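Local atomic coordinates of putative mandelate racemase (Zymomonas mobilis, PDB entry 2OX4), a protein that probably acts as a magnesium-dependent lyase or dehydratase of the mandelate racemase branch of the enolase superfamily. Residues D305-F310 against I335-I340. Sequence-based numbering, arbitrary orientation.
Sequences DMAHIF and IPNFCI
His308 and Asn337 make most of this contact by van der Waals packing, the imidazole and the amide crossing with their planes 52° apart. ND1 of His308 lies 3.5 Å from CB of Asn337, and CB of His308 is 3.6 Å from ND2 of the same amide. With CG anti to the backbone N (chi1 -165°), the imidazole leans out from the helix toward the loop, where one of its faces receives CG of Pro336 at 4.2 Å from NE2, near the rim. Proline suits this place because its rigid ring offers the imidazole face an apolar carbon that does not compete for the ring nitrogens. Ala307, small enough to let the amide come close to the helix backbone, sets its CB 4.1 Å from ND2 of Asn337.

A water donates to OD1 of Asp305 (2.7 Å) and to OD1 of Asn337 (2.9 Å), while ND2 of Asn337 donates directly to the carbonyl oxygens of Ala304, in the same helix, and Val312. Asparagine thus serves both water and backbone in a buried place. NE2 of His308 is hydrogen-bonded to OE1 of Glu75 of a second subunit; with an alanine in place of the histidine that carboxylate would probably lose its imidazole partner, and a gap would open beside Pro336 and Asn337.

Within the TIM-barrel-like C-terminal domain of the enolase superfamily, the arrangement fastens helix 296-309 to the loop joining helix 322-333 to barrel strand 341-344, beside a subunit interface.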
loop_
_atom_site.group_PDB
_atom_site.type_symbol
_atom_site.label_atom_id
_atom_site.label_comp_id
_atom_site.label_asym_id
_atom_site.label_seq_id
_atom_site.Cartn_x
_atom_site.Cartn_y
_atom_site.Cartn_z
ATOM N N ASP C 305 20.042 17.945 -1.676
ATOM C CA ASP C 305 20.734 16.707 -1.284
ATOM C C ASP C 305 19.779 15.524 -1.135
ATOM O O ASP C 305 20.090 14.412 -1.563
ATOM C CB ASP C 305 21.515 16.900 0.009
ATOM C CG ASP C 305 22.638 17.927 -0.128
ATOM O OD1 ASP C 305 23.041 18.271 -1.268
ATOM O OD2 ASP C 305 23.098 18.407 0.930
ATOM N N MET C 306 18.609 15.756 -0.547
ATOM C CA MET C 306 17.572 14.723 -0.491
ATOM C C MET C 306 17.080 14.378 -1.902
ATOM O O MET C 306 16.899 13.213 -2.235
ATOM C CB MET C 306 16.410 15.188 0.403
ATOM C CG MET C 306 15.488 14.068 0.873
ATOM S SD MET C 306 14.408 14.536 2.253
ATOM C CE MET C 306 13.595 15.993 1.597
ATOM N N ALA C 307 16.882 15.401 -2.740
ATOM C CA ALA C 307 16.362 15.190 -4.098
ATOM C C ALA C 307 17.303 14.302 -4.927
ATOM O O ALA C 307 16.850 13.500 -5.731
ATOM C CB ALA C 307 16.132 16.525 -4.812
ATOM N N HIS C 308 18.610 14.450 -4.705
ATOM C CA HIS C 308 19.624 13.663 -5.402
ATOM C C HIS C 308 19.441 12.139 -5.256
ATOM O O HIS C 308 19.680 11.410 -6.228
ATOM C CB HIS C 308 21.023 14.086 -4.930
ATOM C CG HIS C 308 22.140 13.604 -5.808
ATOM N ND1 HIS C 308 22.067 13.614 -7.184
ATOM C CD2 HIS C 308 23.369 13.124 -5.498
ATOM C CE1 HIS C 308 23.204 13.159 -7.687
ATOM N NE2 HIS C 308 24.010 12.856 -6.685
ATOM N N ILE C 309 18.992 11.691 -4.070
ATOM C CA ILE C 309 18.734 10.267 -3.772
ATOM C C ILE C 309 17.670 9.699 -4.701
ATOM O O ILE C 309 17.629 8.497 -4.969
ATOM C CB ILE C 309 18.211 10.076 -2.309
ATOM C CG1 ILE C 309 19.160 10.738 -1.314
ATOM C CG2 ILE C 309 18.060 8.603 -1.962
ATOM C CD1 ILE C 309 20.580 10.550 -1.674
ATOM N N PHE C 310 16.795 10.581 -5.172
ATOM C CA PHE C 310 15.641 10.182 -5.959
ATOM C C PHE C 310 15.852 10.442 -7.460
ATOM O O PHE C 310 14.903 10.328 -8.244
ATOM C CB PHE C 310 14.395 10.923 -5.448
ATOM C CG PHE C 310 14.013 10.537 -4.042
ATOM C CD1 PHE C 310 13.173 9.457 -3.811
ATOM C CD2 PHE C 310 14.506 11.252 -2.953
ATOM C CE1 PHE C 310 12.831 9.091 -2.501
ATOM C CE2 PHE C 310 14.170 10.892 -1.644
ATOM C CZ PHE C 310 13.336 9.810 -1.429
ATOM N N ILE C 335 26.001 22.389 -5.997
ATOM C CA ILE C 335 25.287 21.094 -5.929
ATOM C C ILE C 335 25.616 20.227 -7.157
ATOM O O ILE C 335 25.774 20.761 -8.257
ATOM C CB ILE C 335 23.730 21.264 -5.776
ATOM C CG1 ILE C 335 23.137 22.077 -6.939
ATOM C CG2 ILE C 335 23.370 21.892 -4.403
ATOM C CD1 ILE C 335 21.590 22.044 -7.014
ATOM N N PRO C 336 25.736 18.897 -6.976
ATOM C CA PRO C 336 25.994 18.007 -8.117
ATOM C C PRO C 336 24.802 17.830 -9.069
ATOM O O PRO C 336 25.012 17.628 -10.274
ATOM C CB PRO C 336 26.374 16.676 -7.455
ATOM C CG PRO C 336 25.675 16.697 -6.138
ATOM C CD PRO C 336 25.692 18.150 -5.704
ATOM N N ASN C 337 23.575 17.929 -8.544
ATOM C CA ASN C 337 22.373 17.630 -9.316
ATOM C C ASN C 337 21.692 18.885 -9.875
ATOM O O ASN C 337 20.493 19.071 -9.749
ATOM C CB ASN C 337 21.382 16.718 -8.538
ATOM C CG ASN C 337 20.955 17.295 -7.165
ATOM O OD1 ASN C 337 21.719 18.000 -6.510
ATOM N ND2 ASN C 337 19.727 16.959 -6.723
ATOM N N PHE C 338 22.476 19.752 -10.500
ATOM C CA PHE C 338 21.957 20.973 -11.115
ATOM C C PHE C 338 21.440 20.685 -12.528
ATOM O O PHE C 338 22.096 19.978 -13.291
ATOM C CB PHE C 338 23.088 22.025 -11.159
ATOM C CG PHE C 338 22.798 23.218 -12.042
ATOM C CD1 PHE C 338 21.928 24.216 -11.621
ATOM C CD2 PHE C 338 23.434 23.353 -13.275
ATOM C CE1 PHE C 338 21.677 25.335 -12.427
ATOM C CE2 PHE C 338 23.190 24.459 -14.089
ATOM C CZ PHE C 338 22.313 25.449 -13.663
ATOM N N CYS C 339 20.276 21.244 -12.877
ATOM C CA CYS C 339 19.696 21.082 -14.217
ATOM C C CYS C 339 20.047 22.284 -15.130
ATOM O O CYS C 339 20.748 22.139 -16.144
ATOM C CB CYS C 339 18.165 20.937 -14.119
ATOM S SG CYS C 339 17.361 20.834 -15.728
ATOM N N ILE C 340 19.568 23.461 -14.748
ATOM C CA ILE C 340 19.605 24.660 -15.613
ATOM C C ILE C 340 19.249 25.870 -14.743
ATOM O O ILE C 340 18.635 25.715 -13.676
ATOM C CB ILE C 340 18.652 24.512 -16.835
ATOM C CG1 ILE C 340 18.968 25.560 -17.914
ATOM C CG2 ILE C 340 17.169 24.493 -16.407
ATOM C CD1 ILE C 340 18.241 25.316 -19.230
HETATM O O HOH W 1 22.860 17.651 -3.912
#